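Local structure of A-type flavoprotein (Giardia intestinalis, 2Q9U) at residues V301-S315 against V333-F347. The protein probably reduces dioxygen to water at a diiron site, drawing electrons through flavin mononucleotide, and so serves the parasite as an oxygen scavenger. Residues are numbered along the deposited sequence; the frame is centred on the assembly and turned at random.
Sequences VALHTYDSGAVAFAS and VRGLTLIKGKPAFAF
In the beta-alpha-beta unit formed by strand 310-314, helix 324-336 and strand 344-350, Val311, Ala312, Phe313 and Ala314 pair in parallel with Ala344, Phe345, Ala346 and Phe347. Val311 and Phe313 each use N and O in hydrogen bonds: Val311 N to Pro343 O (3.1 Å), Phe345 N to Val311 O, Phe313 N to Phe345 O and, weakly, Phe347 N to Phe313 O; Ser315 N to Phe347 O is also weak. On the face bearing Ala312 and Ala314, the Phe347 ring folds back over its neighbour strand: with CG set between its own backbone N and carbonyl carbon (chi1 58°), it lays one face on Ala314 CB, 3.5 Å from the ring centroid, and turns an edge to Ala312 CB. Such right-handed crossovers build the five-stranded parallel sheet of the flavodoxin fold, and Ala314 lies beside Thr270, which binds FMN. On the face of Val311 and Phe313, Ile339 divides its branches, CG2 meeting Thr305 CB at 3.8 Å and Val311 CG1, CD1 meeting Val311 CG2 and, obliquely, the Phe313 ring, whose edge takes Val333 CG2. Helix 298-306 sets Ala302 CB against Leu338 CD1, a methyl that merely packs on Thr305 OG1, itself hydrogen-bonded to Val301 O. Between that helix and strand 310-314, the extended chain of Lys342 carries its buried NZ to three carbonyls: Ser308 O (2.7 Å), in the carbonyl plane, Thr305 O (2.8 Å), almost end-on, and Tyr306 O (2.9 Å), from above its plane. These probably help offset the lysine's charge, and a water bridges Tyr306 O to Leu338 O. Tyr406 of helix 386-409 packs against both Lys342 and Pro343.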
ATOM      1  N   VAL A 301      14.527   5.044  -7.080  1.00  9.50           N
ATOM      2  CA  VAL A 301      15.970   5.044  -6.772  1.00  9.66           C
ATOM      3  C   VAL A 301      16.770   4.963  -8.100  1.00  8.87           C
ATOM      4  O   VAL A 301      17.741   5.725  -8.327  1.00  8.84           O
ATOM      5  CB  VAL A 301      16.331   3.892  -5.781  1.00 10.09           C
ATOM      6  CG1 VAL A 301      17.844   3.749  -5.601  1.00  9.64           C
ATOM      7  CG2 VAL A 301      15.652   4.123  -4.390  1.00 12.07           C
ATOM      8  N   ALA A 302      16.365   4.041  -8.964  1.00  8.95           N
ATOM      9  CA  ALA A 302      17.017   3.874 -10.281  1.00  9.49           C
ATOM     10  C   ALA A 302      16.858   5.146 -11.098  1.00 10.12           C
ATOM     11  O   ALA A 302      17.827   5.666 -11.627  1.00 10.27           O
ATOM     12  CB  ALA A 302      16.464   2.647 -11.031  1.00  9.09           C
ATOM     13  N   LEU A 303      15.639   5.672 -11.168  1.00 10.47           N
ATOM     14  CA  LEU A 303      15.403   6.931 -11.884  1.00 11.12           C
ATOM     15  C   LEU A 303      16.381   8.061 -11.496  1.00 11.71           C
ATOM     16  O   LEU A 303      16.966   8.738 -12.369  1.00 12.44           O
ATOM     17  CB  LEU A 303      13.968   7.393 -11.635  1.00 10.27           C
ATOM     18  CG  LEU A 303      13.537   8.783 -12.141  1.00 13.29           C
ATOM     19  CD1 LEU A 303      13.652   8.863 -13.699  1.00 14.67           C
ATOM     20  CD2 LEU A 303      12.134   9.128 -11.676  1.00 14.10           C
ATOM     21  N   HIS A 304      16.541   8.284 -10.198  1.00 10.43           N
ATOM     22  CA  HIS A 304      17.297   9.426  -9.732  1.00 11.36           C
ATOM     23  C   HIS A 304      18.794   9.224  -9.758  1.00 11.16           C
ATOM     24  O   HIS A 304      19.520  10.132 -10.124  1.00 11.66           O
ATOM     25  CB  HIS A 304      16.766   9.952  -8.375  1.00 10.39           C
ATOM     26  CG  HIS A 304      15.439  10.626  -8.515  1.00 10.59           C
ATOM     27  ND1 HIS A 304      15.293  11.826  -9.176  1.00 10.69           N
ATOM     28  CD2 HIS A 304      14.193  10.251  -8.137  1.00 10.71           C
ATOM     29  CE1 HIS A 304      14.019  12.187  -9.164  1.00 10.23           C
ATOM     30  NE2 HIS A 304      13.331  11.240  -8.553  1.00 11.39           N
ATOM     31  N   THR A 305      19.244   8.027  -9.407  1.00 11.00           N
ATOM     32  CA  THR A 305      20.674   7.693  -9.471  1.00 11.87           C
ATOM     33  C   THR A 305      21.203   7.686 -10.915  1.00 12.40           C
ATOM     34  O   THR A 305      22.371   8.032 -11.141  1.00 12.23           O
ATOM     35  CB  THR A 305      21.004   6.350  -8.771  1.00 11.40           C
ATOM     36  OG1 THR A 305      20.234   5.273  -9.343  1.00 10.61           O
ATOM     37  CG2 THR A 305      20.713   6.429  -7.254  1.00 12.51           C
ATOM     38  N   TYR A 306      20.383   7.226 -11.847  1.00 12.21           N
ATOM     39  CA  TYR A 306      20.619   7.365 -13.289  1.00 12.35           C
ATOM     40  C   TYR A 306      21.346   8.659 -13.726  1.00 12.13           C
ATOM     41  O   TYR A 306      22.348   8.609 -14.350  1.00 12.51           O
ATOM     42  CB  TYR A 306      19.315   7.159 -14.062  1.00 12.72           C
ATOM     43  CG  TYR A 306      19.330   7.447 -15.545  1.00 13.28           C
ATOM     44  CD1 TYR A 306      19.829   6.560 -16.428  1.00 15.03           C
ATOM     45  CD2 TYR A 306      18.794   8.605 -16.055  1.00 13.83           C
ATOM     46  CE1 TYR A 306      19.817   6.817 -17.784  1.00 13.96           C
ATOM     47  CE2 TYR A 306      18.789   8.883 -17.370  1.00 11.48           C
ATOM     48  CZ  TYR A 306      19.301   7.971 -18.243  1.00 14.24           C
ATOM     49  OH  TYR A 306      19.287   8.213 -19.559  1.00 17.30           O
ATOM     50  N   ASP A 307      20.812   9.796 -13.304  1.00 12.01           N
ATOM     51  CA  ASP A 307      21.246  11.080 -13.842  1.00 13.10           C
ATOM     52  C   ASP A 307      21.728  12.008 -12.732  1.00 12.40           C
ATOM     53  O   ASP A 307      21.710  13.230 -12.879  1.00 12.38           O
ATOM     54  CB  ASP A 307      20.111  11.743 -14.624  1.00 13.69           C
ATOM     55  CG  ASP A 307      18.960  12.170 -13.734  1.00 14.36           C
ATOM     56  OD1 ASP A 307      18.972  11.819 -12.535  1.00 15.76           O
ATOM     57  OD2 ASP A 307      18.044  12.857 -14.233  1.00 18.56           O
ATOM     58  N   SER A 308      22.161  11.419 -11.621  1.00 12.38           N
ATOM     59  CA  SER A 308      22.869  12.165 -10.580  1.00 11.76           C
ATOM     60  C   SER A 308      24.352  12.182 -10.928  1.00 11.87           C
ATOM     61  O   SER A 308      24.889  11.196 -11.465  1.00 12.44           O
ATOM     62  CB  SER A 308      22.683  11.492  -9.200  1.00 12.59           C
ATOM     63  OG  SER A 308      21.337  11.541  -8.775  1.00 13.00           O
ATOM     64  N   GLY A 309      25.003  13.285 -10.583  1.00 12.11           N
ATOM     65  CA  GLY A 309      26.445  13.433 -10.713  1.00 11.25           C
ATOM     66  C   GLY A 309      27.138  12.865  -9.490  1.00 11.36           C
ATOM     67  O   GLY A 309      28.323  12.578  -9.537  1.00 11.66           O
ATOM     68  N   ALA A 310      26.378  12.674  -8.410  1.00 10.81           N
ATOM     69  CA  ALA A 310      26.890  12.075  -7.185  1.00 10.79           C
ATOM     70  C   ALA A 310      25.736  11.551  -6.328  1.00 10.73           C
ATOM     71  O   ALA A 310      24.610  12.069  -6.384  1.00  9.32           O
ATOM     72  CB  ALA A 310      27.717  13.102  -6.355  1.00  8.67           C
ATOM     73  N   VAL A 311      26.052  10.574  -5.489  1.00 11.12           N
ATOM     74  CA  VAL A 311      25.027   9.976  -4.611  1.00 11.26           C
ATOM     75  C   VAL A 311      25.523   9.816  -3.174  1.00 12.07           C
ATOM     76  O   VAL A 311      26.734   9.783  -2.905  1.00 11.47           O
ATOM     77  CB  VAL A 311      24.524   8.587  -5.137  1.00 11.23           C
ATOM     78  CG1 VAL A 311      23.852   8.732  -6.494  1.00 11.67           C
ATOM     79  CG2 VAL A 311      25.674   7.508  -5.192  1.00 12.04           C
ATOM     80  N   ALA A 312      24.570   9.706  -2.259  1.00 11.66           N
ATOM     81  CA  ALA A 312      24.867   9.225  -0.901  1.00 12.00           C
ATOM     82  C   ALA A 312      23.852   8.153  -0.482  1.00 12.42           C
ATOM     83  O   ALA A 312      22.661   8.238  -0.837  1.00 12.95           O
ATOM     84  CB  ALA A 312      24.875  10.405   0.104  1.00 11.82           C
ATOM     85  N   PHE A 313      24.340   7.137   0.235  1.00 11.83           N
ATOM     86  CA  PHE A 313      23.486   6.119   0.819  1.00 11.41           C
ATOM     87  C   PHE A 313      23.675   6.083   2.327  1.00 11.92           C
ATOM     88  O   PHE A 313      24.813   6.152   2.841  1.00 11.43           O
ATOM     89  CB  PHE A 313      23.789   4.751   0.234  1.00 11.27           C
ATOM     90  CG  PHE A 313      23.159   4.518  -1.124  1.00 11.71           C
ATOM     91  CD1 PHE A 313      23.661   5.172  -2.264  1.00 11.48           C
ATOM     92  CD2 PHE A 313      22.077   3.667  -1.264  1.00 12.68           C
ATOM     93  CE1 PHE A 313      23.093   4.972  -3.534  1.00 13.89           C
ATOM     94  CE2 PHE A 313      21.512   3.430  -2.551  1.00  9.59           C
ATOM     95  CZ  PHE A 313      22.018   4.101  -3.678  1.00 11.41           C
ATOM     96  N   ALA A 314      22.567   5.940   3.039  1.00 11.12           N
ATOM     97  CA  ALA A 314      22.616   6.057   4.488  1.00 11.66           C
ATOM     98  C   ALA A 314      21.644   5.101   5.141  1.00 11.46           C
ATOM     99  O   ALA A 314      20.591   4.811   4.591  1.00  9.27           O
ATOM    100  CB  ALA A 314      22.324   7.479   4.910  1.00 11.55           C
ATOM    101  N   SER A 315      22.023   4.636   6.324  1.00 11.47           N
ATOM    102  CA  SER A 315      21.171   3.771   7.138  1.00 11.99           C
ATOM    103  C   SER A 315      21.700   3.753   8.569  1.00 12.63           C
ATOM    104  O   SER A 315      22.918   3.744   8.765  1.00 11.45           O
ATOM    105  CB  SER A 315      21.207   2.327   6.585  1.00 12.01           C
ATOM    106  OG  SER A 315      20.558   1.417   7.449  1.00 13.83           O
ATOM    107  N   VAL A 333      20.599  -1.082  -7.690  1.00 11.20           N
ATOM    108  CA  VAL A 333      21.498  -0.113  -8.313  1.00 12.91           C
ATOM    109  C   VAL A 333      22.788  -0.773  -8.844  1.00 13.23           C
ATOM    110  O   VAL A 333      23.275  -0.422  -9.946  1.00 13.55           O
ATOM    111  CB  VAL A 333      21.780   1.074  -7.329  1.00 13.16           C
ATOM    112  CG1 VAL A 333      23.009   1.840  -7.739  1.00 15.37           C
ATOM    113  CG2 VAL A 333      20.565   2.002  -7.266  1.00 14.91           C
ATOM    114  N   ARG A 334      23.325  -1.723  -8.072  1.00 13.32           N
ATOM    115  CA  ARG A 334      24.493  -2.517  -8.475  1.00 13.92           C
ATOM    116  C   ARG A 334      24.206  -3.266  -9.781  1.00 13.04           C
ATOM    117  O   ARG A 334      24.988  -3.174 -10.720  1.00 13.50           O
ATOM    118  CB  ARG A 334      24.901  -3.515  -7.369  1.00 13.29           C
ATOM    119  CG  ARG A 334      26.060  -4.488  -7.739  1.00 14.95           C
ATOM    120  CD  ARG A 334      26.386  -5.473  -6.586  1.00 16.98           C
ATOM    121  NE  ARG A 334      25.432  -6.606  -6.536  1.00 26.29           N
ATOM    122  CZ  ARG A 334      24.608  -6.904  -5.531  1.00 27.67           C
ATOM    123  NH1 ARG A 334      24.574  -6.161  -4.419  1.00 31.59           N
ATOM    124  NH2 ARG A 334      23.813  -7.965  -5.632  1.00 25.69           N
ATOM    125  N   GLY A 335      23.077  -3.978  -9.831  1.00 12.00           N
ATOM    126  CA  GLY A 335      22.684  -4.781 -11.001  1.00 11.62           C
ATOM    127  C   GLY A 335      22.552  -3.913 -12.242  1.00 11.13           C
ATOM    128  O   GLY A 335      22.897  -4.330 -13.362  1.00 11.29           O
ATOM    129  N   LEU A 336      22.043  -2.703 -12.057  1.00 11.20           N
ATOM    130  CA  LEU A 336      21.832  -1.781 -13.175  1.00 11.12           C
ATOM    131  C   LEU A 336      23.040  -0.911 -13.520  1.00 11.44           C
ATOM    132  O   LEU A 336      22.997  -0.202 -14.506  1.00 12.79           O
ATOM    133  CB  LEU A 336      20.561  -0.925 -12.924  1.00 10.86           C
ATOM    134  CG  LEU A 336      19.225  -1.688 -13.020  1.00 10.58           C
ATOM    135  CD1 LEU A 336      18.089  -0.910 -12.307  1.00  9.64           C
ATOM    136  CD2 LEU A 336      18.838  -2.041 -14.459  1.00 11.84           C
ATOM    137  N   THR A 337      24.099  -0.967 -12.707  1.00 12.24           N
ATOM    138  CA  THR A 337      25.389  -0.245 -12.931  1.00 12.49           C
ATOM    139  C   THR A 337      25.280   1.295 -12.935  1.00 13.11           C
ATOM    140  O   THR A 337      26.224   1.994 -13.329  1.00 12.40           O
ATOM    141  CB  THR A 337      26.150  -0.709 -14.260  1.00 13.99           C
ATOM    142  OG1 THR A 337      25.510  -0.137 -15.424  1.00 14.67           O
ATOM    143  CG2 THR A 337      26.179  -2.228 -14.391  1.00 13.87           C
ATOM    144  N   LEU A 338      24.150   1.810 -12.441  1.00 11.58           N
ATOM    145  CA  LEU A 338      23.801   3.232 -12.509  1.00 12.13           C
ATOM    146  C   LEU A 338      24.763   4.186 -11.814  1.00 12.50           C
ATOM    147  O   LEU A 338      24.820   5.347 -12.170  1.00 13.01           O
ATOM    148  CB  LEU A 338      22.407   3.441 -11.920  1.00 12.38           C
ATOM    149  CG  LEU A 338      21.320   2.638 -12.645  1.00 11.42           C
ATOM    150  CD1 LEU A 338      20.001   2.715 -11.843  1.00 12.26           C
ATOM    151  CD2 LEU A 338      21.143   3.118 -14.063  1.00 12.90           C
ATOM    152  N   ILE A 339      25.509   3.715 -10.823  1.00 12.62           N
ATOM    153  CA  ILE A 339      26.446   4.628 -10.149  1.00 12.01           C
ATOM    154  C   ILE A 339      27.912   4.244 -10.324  1.00 12.64           C
ATOM    155  O   ILE A 339      28.798   4.785  -9.647  1.00 12.15           O
ATOM    156  CB  ILE A 339      26.110   4.854  -8.644  1.00 13.11           C
ATOM    157  CG1 ILE A 339      26.355   3.576  -7.814  1.00 12.05           C
ATOM    158  CG2 ILE A 339      24.680   5.464  -8.464  1.00 10.00           C
ATOM    159  CD1 ILE A 339      26.213   3.768  -6.293  1.00 12.23           C
ATOM    160  N   LYS A 340      28.183   3.334 -11.251  1.00 12.44           N
ATOM    161  CA  LYS A 340      29.568   2.956 -11.533  1.00 13.93           C
ATOM    162  C   LYS A 340      30.369   4.226 -11.885  1.00 13.80           C
ATOM    163  O   LYS A 340      29.928   5.018 -12.725  1.00 13.64           O
ATOM    164  CB  LYS A 340      29.592   1.933 -12.671  1.00 14.03           C
ATOM    165  CG  LYS A 340      30.945   1.486 -13.131  1.00 16.76           C
ATOM    166  CD  LYS A 340      30.777   0.525 -14.319  1.00 23.09           C
ATOM    167  CE  LYS A 340      30.174  -0.819 -13.889  1.00 28.94           C
ATOM    168  NZ  LYS A 340      31.240  -1.735 -13.384  1.00 33.01           N
ATOM    169  N   GLY A 341      31.512   4.416 -11.221  1.00 14.19           N
ATOM    170  CA  GLY A 341      32.384   5.578 -11.434  1.00 14.29           C
ATOM    171  C   GLY A 341      31.968   6.884 -10.763  1.00 14.38           C
ATOM    172  O   GLY A 341      32.716   7.857 -10.824  1.00 13.75           O
ATOM    173  N   LYS A 342      30.795   6.904 -10.111  1.00 12.89           N
ATOM    174  CA  LYS A 342      30.214   8.154  -9.577  1.00 13.44           C
ATOM    175  C   LYS A 342      30.656   8.415  -8.138  1.00 12.81           C
ATOM    176  O   LYS A 342      30.772   7.468  -7.354  1.00 12.95           O
ATOM    177  CB  LYS A 342      28.678   8.136  -9.634  1.00 11.80           C
ATOM    178  CG  LYS A 342      28.128   7.950 -11.051  1.00 12.80           C
ATOM    179  CD  LYS A 342      26.666   8.342 -11.104  1.00 10.22           C
ATOM    180  CE  LYS A 342      26.090   8.258 -12.507  1.00 11.58           C
ATOM    181  NZ  LYS A 342      24.666   8.698 -12.529  1.00 12.74           N
ATOM    182  N   PRO A 343      30.920   9.695  -7.791  1.00 12.76           N
ATOM    183  CA  PRO A 343      31.273  10.004  -6.408  1.00 12.29           C
ATOM    184  C   PRO A 343      30.147   9.488  -5.494  1.00 12.63           C
ATOM    185  O   PRO A 343      28.988   9.712  -5.796  1.00 10.99           O
ATOM    186  CB  PRO A 343      31.294  11.534  -6.392  1.00 12.52           C
ATOM    187  CG  PRO A 343      31.586  11.931  -7.814  1.00 14.00           C
ATOM    188  CD  PRO A 343      30.868  10.904  -8.637  1.00 13.42           C
ATOM    189  N   ALA A 344      30.476   8.761  -4.433  1.00 13.32           N
ATOM    190  CA  ALA A 344      29.451   8.176  -3.556  1.00 13.89           C
ATOM    191  C   ALA A 344      29.879   8.261  -2.087  1.00 14.82           C
ATOM    192  O   ALA A 344      31.022   7.904  -1.740  1.00 15.13           O
ATOM    193  CB  ALA A 344      29.152   6.703  -3.948  1.00 14.53           C
ATOM    194  N   PHE A 345      28.953   8.726  -1.242  1.00 14.05           N
ATOM    195  CA  PHE A 345      29.216   9.004   0.168  1.00 14.03           C
ATOM    196  C   PHE A 345      28.246   8.156   1.008  1.00 14.41           C
ATOM    197  O   PHE A 345      27.172   7.768   0.520  1.00 13.72           O
ATOM    198  CB  PHE A 345      29.009  10.500   0.432  1.00 13.59           C
ATOM    199  CG  PHE A 345      29.435  10.954   1.790  1.00 15.16           C
ATOM    200  CD1 PHE A 345      30.800  10.989   2.134  1.00 14.12           C
ATOM    201  CD2 PHE A 345      28.498  11.371   2.719  1.00 15.31           C
ATOM    202  CE1 PHE A 345      31.222  11.426   3.403  1.00 16.04           C
ATOM    203  CE2 PHE A 345      28.892  11.810   4.000  1.00 15.02           C
ATOM    204  CZ  PHE A 345      30.259  11.834   4.345  1.00 16.94           C
ATOM    205  N   ALA A 346      28.648   7.826   2.234  1.00 13.71           N
ATOM    206  CA  ALA A 346      27.778   7.048   3.131  1.00 14.46           C
ATOM    207  C   ALA A 346      27.794   7.637   4.529  1.00 13.87           C
ATOM    208  O   ALA A 346      28.806   8.173   4.960  1.00 13.30           O
ATOM    209  CB  ALA A 346      28.190   5.560   3.154  1.00 13.37           C
ATOM    210  N   PHE A 347      26.667   7.546   5.241  1.00 13.32           N
ATOM    211  CA  PHE A 347      26.624   8.023   6.624  1.00 13.21           C
ATOM    212  C   PHE A 347      25.517   7.306   7.386  1.00 13.99           C
ATOM    213  O   PHE A 347      24.717   6.618   6.778  1.00 13.28           O
ATOM    214  CB  PHE A 347      26.432   9.551   6.692  1.00 12.67           C
ATOM    215  CG  PHE A 347      25.178  10.047   6.008  1.00 12.27           C
ATOM    216  CD1 PHE A 347      25.156  10.261   4.620  1.00 11.71           C
ATOM    217  CD2 PHE A 347      24.019  10.300   6.743  1.00 12.72           C
ATOM    218  CE1 PHE A 347      23.994  10.701   3.977  1.00 12.51           C
ATOM    219  CE2 PHE A 347      22.831  10.752   6.093  1.00 12.55           C
ATOM    220  CZ  PHE A 347      22.840  10.975   4.714  1.00  9.91           C
TER
HETATM  221  O   HOH W   1      24.187   6.007 -14.796  1.00 25.81           O